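Local coordinates for probable tagatose 6-phosphate kinase (Sinorhizobium meliloti, PDB 3TXV), which probably acts in tagatose 6-phosphate metabolism, perhaps as a kinase, and belongs to the GatZ/KbaZ-like family named after tagatose-1,6-bisphosphate aldolase subunits, at residues V158-V163 / P171-G176; V228-E233 / D281-L286; G302-A307 / E316-E321; K336-S341 / H350-D355; I382-I387 / G393-V398. All coordinates share one frame; numbering follows the deposited sequence.

Interaction 1 (V158-V163 / P171-G176); sequences VAEDAV and PVYIIG
The Tyr173 ring meets segment 158-163 at its edge, not over its faces. Ala159 CB and Glu160 OE2 both lie near the ring plane, around the hydroxyl end. The Glu160 carboxylate is turned well out of that plane, with the two flat groups 63° apart. One hydrogen bond joins them. Tyr173 OH donates to Glu160 OE2 over 3.0 Å. The oxygen receives it on its anti lone pair, the one away from the other carboxylate oxygen. Glu160 reaches this place through a chain bent at chi2 (-60°). Its CB does not point at the strand, but its carboxylate swings nearer.

Ala159 CB packs beside the same phenol, 4.1 Å from Tyr173 CZ. A methyl and a carboxylate oxygen thus flank the hydroxyl. The second oxygen of Glu160, OE1, forms a salt bridge with Arg222. This divides the work of the carboxylate: one oxygen takes the phenol and the other the guanidinium. The pairing probably stabilises the charged form of the acid. Arg222 also shares a backbone hydrogen bond with Tyr173, so both partners of Glu160 are tied together. Tyr173 packs further on Leu128 and Leu130 of strand 127-130 and on Val223.

Helix 145-161 links strand 127-130 to its parallel neighbour 172-176. The contact therefore packs helix against strand within a beta-alpha-beta crossover of the eight-stranded (beta/alpha) barrel.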
# COMPACT_ATOMS: atom_id res chain seq x y z
N VAL A 158 -11.69 8.60 -20.41
CA VAL A 158 -10.69 7.97 -21.26
C VAL A 158 -10.68 6.54 -20.81
O VAL A 158 -10.45 5.63 -21.61
CB VAL A 158 -9.32 8.62 -21.11
CG1 VAL A 158 -8.26 7.85 -21.87
CG2 VAL A 158 -9.37 10.07 -21.62
N ALA A 159 -10.99 6.36 -19.53
CA ALA A 159 -11.03 5.03 -18.92
C ALA A 159 -12.08 4.22 -19.62
O ALA A 159 -11.77 3.19 -20.19
CB ALA A 159 -11.31 5.12 -17.44
N GLU A 160 -13.31 4.74 -19.58
CA GLU A 160 -14.47 4.11 -20.23
C GLU A 160 -14.22 3.79 -21.70
O GLU A 160 -14.56 2.71 -22.15
CB GLU A 160 -15.72 4.99 -20.13
CG GLU A 160 -16.29 5.13 -18.74
CD GLU A 160 -16.71 3.81 -18.13
OE1 GLU A 160 -17.60 3.16 -18.71
OE2 GLU A 160 -16.16 3.43 -17.06
N ASP A 161 -13.63 4.72 -22.44
CA ASP A 161 -13.45 4.48 -23.87
C ASP A 161 -12.61 3.23 -24.10
O ASP A 161 -12.87 2.45 -25.00
CB ASP A 161 -12.83 5.68 -24.57
CG ASP A 161 -13.12 5.68 -26.05
OD1 ASP A 161 -14.29 5.97 -26.42
OD2 ASP A 161 -12.19 5.39 -26.85
N ALA A 162 -11.62 3.06 -23.24
CA ALA A 162 -10.71 1.96 -23.36
C ALA A 162 -11.32 0.65 -22.87
O ALA A 162 -10.62 -0.37 -22.89
CB ALA A 162 -9.46 2.28 -22.57
N VAL A 163 -12.60 0.69 -22.45
CA VAL A 163 -13.31 -0.43 -21.77
C VAL A 163 -14.80 -0.09 -21.49
O VAL A 163 -15.75 -0.63 -22.09
CB VAL A 163 -12.63 -0.80 -20.41
N PRO A 171 -14.86 -1.13 -14.35
CA PRO A 171 -14.17 -0.38 -13.28
C PRO A 171 -15.06 0.32 -12.25
O PRO A 171 -16.16 0.78 -12.56
CB PRO A 171 -13.36 0.68 -14.03
CG PRO A 171 -13.20 0.18 -15.35
CD PRO A 171 -14.48 -0.59 -15.67
N VAL A 172 -14.57 0.40 -11.03
CA VAL A 172 -15.11 1.31 -10.06
C VAL A 172 -14.12 2.46 -9.88
O VAL A 172 -12.97 2.38 -10.35
CB VAL A 172 -15.43 0.57 -8.74
CG1 VAL A 172 -16.77 -0.11 -8.88
CG2 VAL A 172 -14.36 -0.47 -8.43
N TYR A 173 -14.55 3.53 -9.23
CA TYR A 173 -13.68 4.73 -9.10
C TYR A 173 -13.66 5.26 -7.69
O TYR A 173 -14.68 5.26 -6.98
CB TYR A 173 -14.09 5.89 -10.04
CG TYR A 173 -14.00 5.55 -11.48
CD1 TYR A 173 -12.79 5.63 -12.16
CD2 TYR A 173 -15.14 5.09 -12.18
CE1 TYR A 173 -12.70 5.25 -13.52
CE2 TYR A 173 -15.07 4.73 -13.52
CZ TYR A 173 -13.85 4.81 -14.19
OH TYR A 173 -13.78 4.44 -15.53
N ILE A 174 -12.50 5.76 -7.29
CA ILE A 174 -12.47 6.53 -6.07
C ILE A 174 -11.95 7.94 -6.34
O ILE A 174 -11.10 8.14 -7.20
CB ILE A 174 -11.85 5.76 -4.86
CG1 ILE A 174 -10.77 6.58 -4.22
CG2 ILE A 174 -11.27 4.45 -5.26
CD1 ILE A 174 -10.82 6.55 -2.76
N ILE A 175 -12.52 8.91 -5.66
CA ILE A 175 -12.15 10.30 -5.86
C ILE A 175 -11.62 10.93 -4.58
O ILE A 175 -11.86 10.42 -3.50
CB ILE A 175 -13.34 11.11 -6.37
CG1 ILE A 175 -14.54 10.89 -5.48
CG2 ILE A 175 -13.72 10.66 -7.75
CD1 ILE A 175 -15.83 11.38 -6.11
N GLY A 176 -10.88 12.02 -4.70
CA GLY A 176 -10.33 12.66 -3.53
C GLY A 176 -8.86 12.38 -3.27
O GLY A 176 -8.20 11.66 -4.01

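Interaction 2 (V228-E233 / D281-L286); sequences VQPGVE and DGFAIL
Phe283 and Pro230 meet on the outer side of the (beta/alpha) barrel, where the loop after strand 223-227 approaches segment 281-286. The contact is apolar. Pro230 CB sits over one face of the Phe283 ring, 3.7 Å from the ring centroid and 24° off the normal. This is a CH-pi contact. The carbon is shifted toward the rim, so its shortest approach is 3.4 Å to Phe283 CE1. Pro230 CG lies further out, past the rim on the CD1 side, 3.9 Å from Phe283 CD1. The proline and the phenylalanine side chains run past each other in opposite directions.

Val228 comes from another quarter. Its CG2 lies in the plane of the ring, at the edge, 3.9 Å from Phe283 CE1. The valine and the ring cross at about a right angle. With chi1 at -48°, CG1 stands opposite the carbonyl carbon, and CG2 falls between that carbon and the backbone N.

Strand 261-264 runs between strands 223-227 and 283-288 in the barrel, so this contact spans one intervening strand. Val228 also packs on Phe262, and Pro230 on Ala264. Ahead of Phe283, Gly282 closes helix 272-280 in a Schellman motif and takes a positive phi. Phe283 itself is the centre of an inverse gamma turn. Its ring also touches Leu278 of helix 272-280 and Leu250 of helix 249-252. Pro230 lies near, but does not touch, His95, Glu178 and His265, whose donor atoms face one point and may form a metal site; no metal is modelled there and the site is unconfirmed.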
# COMPACT_ATOMS: atom_id res chain seq x y z
N VAL A 228 -10.58 10.22 2.38
CA VAL A 228 -10.85 11.22 3.41
C VAL A 228 -9.96 10.97 4.60
O VAL A 228 -9.56 9.83 4.84
CB VAL A 228 -12.34 11.24 3.83
CG1 VAL A 228 -13.24 11.28 2.57
CG2 VAL A 228 -12.72 10.06 4.75
N GLN A 229 -9.61 12.02 5.33
CA GLN A 229 -8.68 11.87 6.44
C GLN A 229 -9.51 11.75 7.71
O GLN A 229 -9.90 12.75 8.30
CB GLN A 229 -7.67 13.03 6.49
N PRO A 230 -9.77 10.51 8.13
CA PRO A 230 -10.61 10.22 9.30
C PRO A 230 -9.92 10.51 10.65
O PRO A 230 -10.54 10.32 11.71
CB PRO A 230 -10.89 8.72 9.16
CG PRO A 230 -9.87 8.21 8.13
CD PRO A 230 -8.98 9.33 7.74
N GLY A 231 -8.66 10.97 10.60
CA GLY A 231 -7.86 11.25 11.78
C GLY A 231 -7.09 10.01 12.21
O GLY A 231 -7.34 9.45 13.28
N VAL A 232 -6.21 9.52 11.34
CA VAL A 232 -5.17 8.57 11.73
C VAL A 232 -3.90 9.11 11.12
O VAL A 232 -3.88 9.38 9.93
CB VAL A 232 -5.42 7.13 11.20
CG1 VAL A 232 -6.61 6.49 11.91
CG2 VAL A 232 -5.57 7.10 9.67
N GLU A 233 -2.87 9.31 11.94
CA GLU A 233 -1.52 9.62 11.45
C GLU A 233 -0.60 8.53 12.01
O GLU A 233 -1.00 7.78 12.91
CB GLU A 233 -1.06 11.06 11.85
CG GLU A 233 -1.98 12.30 11.46
CD GLU A 233 -1.21 13.56 10.84
OE1 GLU A 233 -1.84 14.44 10.18
OE2 GLU A 233 0.04 13.67 10.97
N ASP A 281 -17.71 2.45 11.11
CA ASP A 281 -18.05 3.86 10.79
C ASP A 281 -17.94 4.23 9.30
O ASP A 281 -18.03 5.40 8.93
CB ASP A 281 -17.25 4.82 11.64
CG ASP A 281 -17.33 4.49 13.09
OD1 ASP A 281 -18.31 3.80 13.47
OD2 ASP A 281 -16.43 4.89 13.84
N GLY A 282 -17.72 3.22 8.47
CA GLY A 282 -17.78 3.40 7.03
C GLY A 282 -16.51 3.84 6.31
O GLY A 282 -16.55 4.14 5.09
N PHE A 283 -15.40 3.89 7.03
CA PHE A 283 -14.12 3.98 6.36
C PHE A 283 -13.88 2.54 6.00
O PHE A 283 -13.25 1.81 6.74
CB PHE A 283 -13.08 4.58 7.29
CG PHE A 283 -13.57 5.82 7.96
CD1 PHE A 283 -13.49 7.05 7.31
CD2 PHE A 283 -14.18 5.75 9.21
CE1 PHE A 283 -14.00 8.21 7.91
CE2 PHE A 283 -14.67 6.91 9.83
CZ PHE A 283 -14.58 8.13 9.18
N ALA A 284 -14.47 2.13 4.89
CA ALA A 284 -14.67 0.71 4.62
C ALA A 284 -13.58 0.13 3.76
O ALA A 284 -13.46 -1.09 3.66
CB ALA A 284 -16.02 0.48 3.97
N ILE A 285 -12.81 0.99 3.12
CA ILE A 285 -11.64 0.54 2.38
C ILE A 285 -10.46 1.08 3.14
O ILE A 285 -10.35 2.29 3.37
CB ILE A 285 -11.60 1.06 0.97
CG1 ILE A 285 -12.72 0.43 0.13
CG2 ILE A 285 -10.24 0.79 0.39
CD1 ILE A 285 -13.17 1.28 -0.97
N LEU A 286 -9.59 0.14 3.52
CA LEU A 286 -8.48 0.35 4.42
C LEU A 286 -7.20 0.10 3.67
O LEU A 286 -6.88 -1.04 3.38
CB LEU A 286 -8.57 -0.65 5.57
CG LEU A 286 -9.80 -0.49 6.45
CD1 LEU A 286 -10.12 -1.80 7.11
CD2 LEU A 286 -9.56 0.63 7.48

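Interaction 3 (G302-A307 / E316-E321); sequences GLDQIA and ERTLAE
Asp304 places its carboxylate against the first two backbone N-H groups of helix 319-329. Leu319 N donates to Asp304 OD1 over 2.8 Å, at a hydrogen-bond angle of 162°. Ala320 N donates to Asp304 OD2 over 3.3 Å and is similarly straight. Both donors come from above the carboxylate plane, tilted 42° and 61° out of it. Asp304 extends from helix 290-310 with CG opposite its backbone N, which carries the acid across to the other helix.

Leu319 CB also lies beside the acid, 3.4 Å from Asp304 OD1. Outside the pair, Arg315 forms a salt bridge with Asp304 OD1. That oxygen thus takes a backbone N-H and a guanidinium together. The arginine and the helix start would both tend to keep the acid charged.

Thr318 holds the N-cap position, yet its side chain caps nothing. Instead Thr318 N donates to Glu321 OE1 over 3.1 Å, three residues on. Leu319 packs on Ala369, Val370 and Leu373 of helix 364-376. The contact joins two successive helices: a carboxylate of helix 290-310 accepts the first backbone N-H groups at the N-terminus of helix 319-329.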
# COMPACT_ATOMS: atom_id res chain seq x y z
N GLY A 302 15.17 -10.42 12.50
CA GLY A 302 15.18 -11.63 13.35
C GLY A 302 15.93 -12.83 12.75
O GLY A 302 16.90 -13.37 13.33
N LEU A 303 15.52 -13.21 11.54
CA LEU A 303 16.19 -14.30 10.81
C LEU A 303 17.66 -13.97 10.57
O LEU A 303 18.53 -14.85 10.64
CB LEU A 303 15.49 -14.61 9.49
CG LEU A 303 14.10 -15.20 9.71
CD1 LEU A 303 13.33 -15.40 8.42
CD2 LEU A 303 14.26 -16.47 10.45
N ASP A 304 17.94 -12.71 10.29
CA ASP A 304 19.31 -12.30 10.16
C ASP A 304 20.08 -12.64 11.43
O ASP A 304 21.16 -13.25 11.34
CB ASP A 304 19.39 -10.82 9.83
CG ASP A 304 20.79 -10.37 9.50
OD1 ASP A 304 21.50 -11.10 8.77
OD2 ASP A 304 21.17 -9.27 9.97
N GLN A 305 19.54 -12.31 12.61
CA GLN A 305 20.28 -12.54 13.87
C GLN A 305 20.33 -14.02 14.26
O GLN A 305 21.30 -14.49 14.82
CB GLN A 305 19.75 -11.72 15.02
CG GLN A 305 19.66 -10.25 14.78
CD GLN A 305 18.42 -9.67 15.44
OE1 GLN A 305 18.38 -9.46 16.66
NE2 GLN A 305 17.37 -9.44 14.65
N ILE A 306 19.29 -14.77 13.96
CA ILE A 306 19.35 -16.20 14.16
C ILE A 306 20.48 -16.82 13.32
O ILE A 306 21.26 -17.65 13.81
CB ILE A 306 18.03 -16.81 13.83
CG1 ILE A 306 17.14 -16.74 15.06
CG2 ILE A 306 18.17 -18.21 13.30
CD1 ILE A 306 15.69 -16.79 14.69
N ALA A 307 20.58 -16.39 12.08
CA ALA A 307 21.60 -16.90 11.19
C ALA A 307 23.00 -16.48 11.66
O ALA A 307 23.97 -17.21 11.48
CB ALA A 307 21.34 -16.41 9.75
N GLU A 316 30.03 -13.28 4.67
CA GLU A 316 30.88 -12.09 4.49
C GLU A 316 30.28 -10.98 5.33
O GLU A 316 30.95 -10.44 6.20
N ARG A 317 29.00 -10.67 5.10
CA ARG A 317 28.30 -9.58 5.80
C ARG A 317 26.83 -9.89 6.17
O ARG A 317 26.18 -10.79 5.61
CB ARG A 317 28.44 -8.19 5.02
N THR A 318 26.37 -9.13 7.15
CA THR A 318 25.05 -9.26 7.82
C THR A 318 23.89 -8.71 6.94
O THR A 318 24.13 -7.83 6.11
CB THR A 318 25.20 -8.57 9.22
OG1 THR A 318 25.30 -9.58 10.23
CG2 THR A 318 24.09 -7.65 9.58
N LEU A 319 22.66 -9.20 7.06
CA LEU A 319 21.65 -8.60 6.18
C LEU A 319 21.47 -7.11 6.51
O LEU A 319 21.55 -6.23 5.63
CB LEU A 319 20.33 -9.37 6.14
CG LEU A 319 19.15 -8.66 5.46
CD1 LEU A 319 19.39 -8.53 3.97
CD2 LEU A 319 17.81 -9.33 5.72
N ALA A 320 21.32 -6.82 7.80
CA ALA A 320 21.41 -5.44 8.30
C ALA A 320 22.70 -4.67 7.94
O ALA A 320 22.66 -3.47 7.69
CB ALA A 320 21.14 -5.38 9.79
N GLU A 321 23.85 -5.32 7.93
CA GLU A 321 25.02 -4.56 7.51
C GLU A 321 24.86 -4.07 6.07
O GLU A 321 25.05 -2.88 5.81
CB GLU A 321 26.31 -5.35 7.68
CG GLU A 321 26.85 -5.33 9.11
CD GLU A 321 28.15 -6.14 9.27
OE1 GLU A 321 28.27 -7.27 8.70
OE2 GLU A 321 29.05 -5.62 9.99

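Interaction 4 (K336-S341 / H350-D355); sequences KYYHGS and HFSYSD
Ser352 OG lies beside the Tyr338 ring, 3.3 Å from Tyr338 CE1, and is gripped by two partners of its own. Ser354 N donates to it over 2.7 Å, and it is hydrogen-bonded to Asn236 OD1. The first of these bonds makes an ST turn. It overlaps a type I beta turn from Ser352 to Asp355, in the chain that leaves helix 342-351. The eight residues between the two segments are all helical, in helix 342-351.

Tyr338 approaches this turn obliquely. Its CG stands opposite the carbonyl carbon (chi1 -51°), which sends the ring toward the serines. Ser352 CB is 3.6 Å from Tyr338 CE1, and Ser354 CB is 4.0 Å from Tyr338 OH. The hydroxyl finds its main partner one residue beyond the turn, in Arg356 N. Arg356 also makes a cation-pi contact with Tyr337, so two successive tyrosines hold it.

Asn236 touches both Tyr338 and Ser354. Asp355 turns away, to Thr293 and Arg358. At the start of helix 342-351, Ser341 OG caps Glu344 N. Asp355 N approaches Tyr338 OH to 3.5 Å, but at a poor angle for a hydrogen bond.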
# COMPACT_ATOMS: atom_id res chain seq x y z
N LYS A 336 14.47 12.64 2.39
CA LYS A 336 13.45 13.61 2.74
C LYS A 336 12.74 13.25 4.03
O LYS A 336 12.00 14.07 4.56
CB LYS A 336 12.38 13.76 1.64
CG LYS A 336 12.89 14.09 0.22
CD LYS A 336 11.92 15.04 -0.55
CE LYS A 336 10.49 14.46 -0.87
NZ LYS A 336 9.38 14.72 0.13
N TYR A 337 12.95 12.04 4.53
CA TYR A 337 12.11 11.51 5.61
C TYR A 337 12.78 11.47 6.94
O TYR A 337 12.12 11.62 7.95
CB TYR A 337 11.58 10.13 5.27
CG TYR A 337 10.53 10.20 4.18
CD1 TYR A 337 10.91 10.28 2.83
CD2 TYR A 337 9.17 10.24 4.51
CE1 TYR A 337 9.97 10.38 1.84
CE2 TYR A 337 8.20 10.33 3.51
CZ TYR A 337 8.62 10.41 2.19
OH TYR A 337 7.68 10.50 1.21
N TYR A 338 14.08 11.27 6.98
CA TYR A 338 14.76 11.09 8.26
C TYR A 338 15.78 12.19 8.49
O TYR A 338 16.70 12.37 7.70
CB TYR A 338 15.44 9.71 8.35
CG TYR A 338 14.57 8.50 8.01
CD1 TYR A 338 13.28 8.36 8.55
CD2 TYR A 338 15.05 7.48 7.17
CE1 TYR A 338 12.51 7.24 8.24
CE2 TYR A 338 14.28 6.35 6.86
CZ TYR A 338 13.01 6.23 7.40
OH TYR A 338 12.25 5.14 7.11
N HIS A 339 15.60 12.91 9.59
CA HIS A 339 16.33 14.15 9.80
C HIS A 339 17.06 14.14 11.14
O HIS A 339 16.75 13.34 12.00
CB HIS A 339 15.34 15.31 9.72
CG HIS A 339 14.64 15.41 8.39
ND1 HIS A 339 15.32 15.52 7.19
CD2 HIS A 339 13.32 15.45 8.08
CE1 HIS A 339 14.44 15.62 6.20
NE2 HIS A 339 13.22 15.58 6.71
N GLY A 340 18.04 15.02 11.31
CA GLY A 340 18.74 15.12 12.59
C GLY A 340 20.14 14.59 12.53
O GLY A 340 20.77 14.53 11.47
N SER A 341 20.65 14.18 13.69
CA SER A 341 22.02 13.67 13.80
C SER A 341 22.19 12.39 13.03
O SER A 341 21.20 11.71 12.73
CB SER A 341 22.37 13.41 15.26
OG SER A 341 21.55 12.39 15.80
N HIS A 350 16.39 1.92 9.80
CA HIS A 350 15.97 0.54 10.06
C HIS A 350 14.63 0.46 10.79
O HIS A 350 13.82 -0.47 10.55
CB HIS A 350 17.08 -0.22 10.85
CG HIS A 350 18.41 -0.16 10.19
ND1 HIS A 350 18.78 -1.02 9.18
CD2 HIS A 350 19.43 0.72 10.33
CE1 HIS A 350 19.98 -0.70 8.74
NE2 HIS A 350 20.40 0.35 9.43
N PHE A 351 14.38 1.42 11.67
CA PHE A 351 13.33 1.20 12.64
C PHE A 351 12.08 2.01 12.52
O PHE A 351 11.05 1.64 13.09
CB PHE A 351 13.91 1.20 14.03
CG PHE A 351 14.89 0.10 14.24
CD1 PHE A 351 14.45 -1.23 14.27
CD2 PHE A 351 16.24 0.36 14.33
CE1 PHE A 351 15.34 -2.28 14.43
CE2 PHE A 351 17.15 -0.71 14.50
CZ PHE A 351 16.69 -2.02 14.55
N SER A 352 12.12 3.06 11.73
CA SER A 352 11.00 3.97 11.70
C SER A 352 9.82 3.35 11.02
O SER A 352 9.96 2.58 10.06
CB SER A 352 11.37 5.25 10.96
OG SER A 352 10.30 5.64 10.11
N TYR A 353 8.64 3.73 11.51
CA TYR A 353 7.34 3.40 10.95
C TYR A 353 7.13 3.89 9.51
O TYR A 353 6.24 3.38 8.84
CB TYR A 353 6.25 4.04 11.82
CG TYR A 353 5.92 3.40 13.15
CD1 TYR A 353 5.79 2.01 13.27
CD2 TYR A 353 5.65 4.18 14.27
CE1 TYR A 353 5.43 1.41 14.47
CE2 TYR A 353 5.29 3.61 15.49
CZ TYR A 353 5.19 2.22 15.59
OH TYR A 353 4.86 1.63 16.80
N SER A 354 7.88 4.89 9.05
CA SER A 354 7.78 5.35 7.64
C SER A 354 8.28 4.27 6.69
O SER A 354 7.85 4.20 5.52
CB SER A 354 8.56 6.64 7.35
OG SER A 354 8.09 7.73 8.12
N ASP A 355 9.20 3.44 7.19
CA ASP A 355 9.51 2.19 6.52
C ASP A 355 10.08 2.46 5.11
O ASP A 355 9.78 1.75 4.16
CB ASP A 355 8.26 1.26 6.50
CG ASP A 355 8.49 -0.07 5.72
OD1 ASP A 355 9.37 -0.88 6.15
OD2 ASP A 355 7.81 -0.31 4.68

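Interaction 5 (I382-I387 / G393-V398); sequences IPETLI and GSYARV
In Ile387, chi1 of -75° sets CG2 opposite the backbone N and aims this methyl at helix 395-399. In Val398, chi1 of 177° puts CG2 beside its own backbone N, facing back. The two side chains reach toward each other tip to tip, with Ile387 CG2 and Val398 CG2 4.0 Å apart. The exact place of the valine methyl is doubtful, because it sits too near Ser394 O in the model.

Tyr395 works differently. Its CG lies opposite its backbone N (chi1 -173°), and the ring swings toward the beginning of helix 384-390. Glu384 O lies at the ring edge, near its plane, 3.5 Å from Tyr395 CE1. Glu384 CB packs beside the same ring atom at 3.9 Å. The main chains are closest between Ile387 and Tyr395. Here Ile387 CG2 lies 4.3 Å from Tyr395 N, so this methyl also rests on the start of the second helix.

The two short helices follow one another in the chain. Pro383 is the N-cap of the first, and its O accepts from Leu386 N and Ile387 N. Around the pair, Ile387 packs on Pro405, and Ser394 on Leu410 and Ala413 of helix 407-424. Leu386 faces helix 290-310.

The chemistry is mainly dispersive. Methyls and an aromatic edge meet aliphatic carbon, and the slightly positive ring rim suits the carbonyl oxygen. Association of these two segments therefore probably depends more on packing than on directed polar bonds.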
# COMPACT_ATOMS: atom_id res chain seq x y z
N ILE A 382 14.49 -24.13 12.67
CA ILE A 382 14.85 -23.23 13.77
C ILE A 382 14.25 -23.71 15.10
O ILE A 382 13.06 -24.08 15.19
CB ILE A 382 14.47 -21.77 13.46
CG1 ILE A 382 15.27 -21.27 12.25
CG2 ILE A 382 14.74 -20.86 14.68
CD1 ILE A 382 14.55 -20.25 11.40
N PRO A 383 15.10 -23.79 16.13
CA PRO A 383 14.63 -24.09 17.48
C PRO A 383 13.65 -23.02 17.99
O PRO A 383 13.88 -21.82 17.76
CB PRO A 383 15.92 -24.08 18.29
CG PRO A 383 16.97 -24.46 17.30
CD PRO A 383 16.56 -23.91 16.00
N GLU A 384 12.57 -23.46 18.66
CA GLU A 384 11.55 -22.55 19.21
C GLU A 384 12.14 -21.45 20.09
O GLU A 384 11.59 -20.35 20.22
CB GLU A 384 10.58 -23.30 20.11
CG GLU A 384 10.15 -24.68 19.68
CD GLU A 384 9.08 -25.27 20.60
OE1 GLU A 384 8.22 -26.01 20.08
OE2 GLU A 384 9.11 -24.99 21.83
N THR A 385 13.25 -21.78 20.74
CA THR A 385 13.84 -20.94 21.74
C THR A 385 14.51 -19.75 21.08
O THR A 385 14.63 -18.69 21.71
CB THR A 385 14.88 -21.73 22.53
OG1 THR A 385 15.81 -22.34 21.62
CG2 THR A 385 14.23 -22.80 23.34
N LEU A 386 14.99 -19.93 19.85
CA LEU A 386 15.55 -18.80 19.12
C LEU A 386 14.42 -17.95 18.58
O LEU A 386 14.51 -16.73 18.52
CB LEU A 386 16.45 -19.28 17.97
CG LEU A 386 17.91 -19.54 18.38
CD1 LEU A 386 17.92 -20.58 19.46
CD2 LEU A 386 18.68 -20.06 17.22
N ILE A 387 13.35 -18.65 18.21
CA ILE A 387 12.15 -18.07 17.68
C ILE A 387 11.57 -17.20 18.80
O ILE A 387 11.19 -16.05 18.56
CB ILE A 387 11.20 -19.17 17.20
CG1 ILE A 387 11.70 -19.74 15.88
CG2 ILE A 387 9.81 -18.63 16.95
CD1 ILE A 387 10.96 -21.05 15.34
N GLY A 393 6.74 -12.93 18.05
CA GLY A 393 5.37 -12.84 17.56
C GLY A 393 4.93 -14.09 16.84
O GLY A 393 3.73 -14.29 16.62
N SER A 394 5.88 -14.95 16.47
CA SER A 394 5.51 -16.24 15.94
C SER A 394 5.59 -17.40 16.93
O SER A 394 5.25 -18.54 16.57
CB SER A 394 6.35 -16.54 14.73
OG SER A 394 6.02 -15.57 13.76
N TYR A 395 6.02 -17.10 18.16
CA TYR A 395 6.21 -18.14 19.19
C TYR A 395 4.95 -18.93 19.52
O TYR A 395 4.90 -20.11 19.26
CB TYR A 395 6.85 -17.57 20.46
CG TYR A 395 7.21 -18.64 21.45
CD1 TYR A 395 8.26 -19.54 21.18
CD2 TYR A 395 6.48 -18.80 22.61
CE1 TYR A 395 8.57 -20.53 22.07
CE2 TYR A 395 6.77 -19.79 23.50
CZ TYR A 395 7.81 -20.65 23.24
OH TYR A 395 8.08 -21.63 24.15
N ALA A 396 3.93 -18.27 20.05
CA ALA A 396 2.64 -18.91 20.33
C ALA A 396 2.15 -19.75 19.13
O ALA A 396 1.72 -20.91 19.30
CB ALA A 396 1.59 -17.88 20.74
N ARG A 397 2.22 -19.18 17.93
CA ARG A 397 1.81 -19.91 16.75
C ARG A 397 2.69 -21.13 16.44
O ARG A 397 2.18 -22.17 16.01
CB ARG A 397 1.67 -19.00 15.54
CG ARG A 397 0.32 -18.33 15.47
CD ARG A 397 0.24 -17.40 14.27
NE ARG A 397 0.94 -16.18 14.61
CZ ARG A 397 1.64 -15.42 13.77
NH1 ARG A 397 1.76 -15.74 12.48
NH2 ARG A 397 2.22 -14.33 14.26
N VAL A 398 4.00 -21.00 16.64
CA VAL A 398 4.88 -22.17 16.52
C VAL A 398 4.57 -23.27 17.56
O VAL A 398 4.65 -24.46 17.26
CB VAL A 398 6.35 -21.78 16.66
CG1 VAL A 398 7.25 -23.05 16.60
CG2 VAL A 398 6.72 -20.78 15.59

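Along the chain the five contacts come in series, each closing before the next opens. Interactions 1 and 2 both reach the parallel barrel sheet. Their centres are 22 Å apart, and they pack its outer layer. Strand 283-288 of interaction 2 leads straight into helix 290-310, which carries one segment of interaction 3. Helix 290-310 thus connects the barrel to the C-terminal helical part. The last three lie among the helices that follow the barrel. Interactions 3 and 5 touch through Leu303 with Ile382 and Ile306 with Leu386. Interaction 3 also meets interaction 4, where Ala320 packs on His350. Interactions 1 and 5 are 46 Å apart between centres.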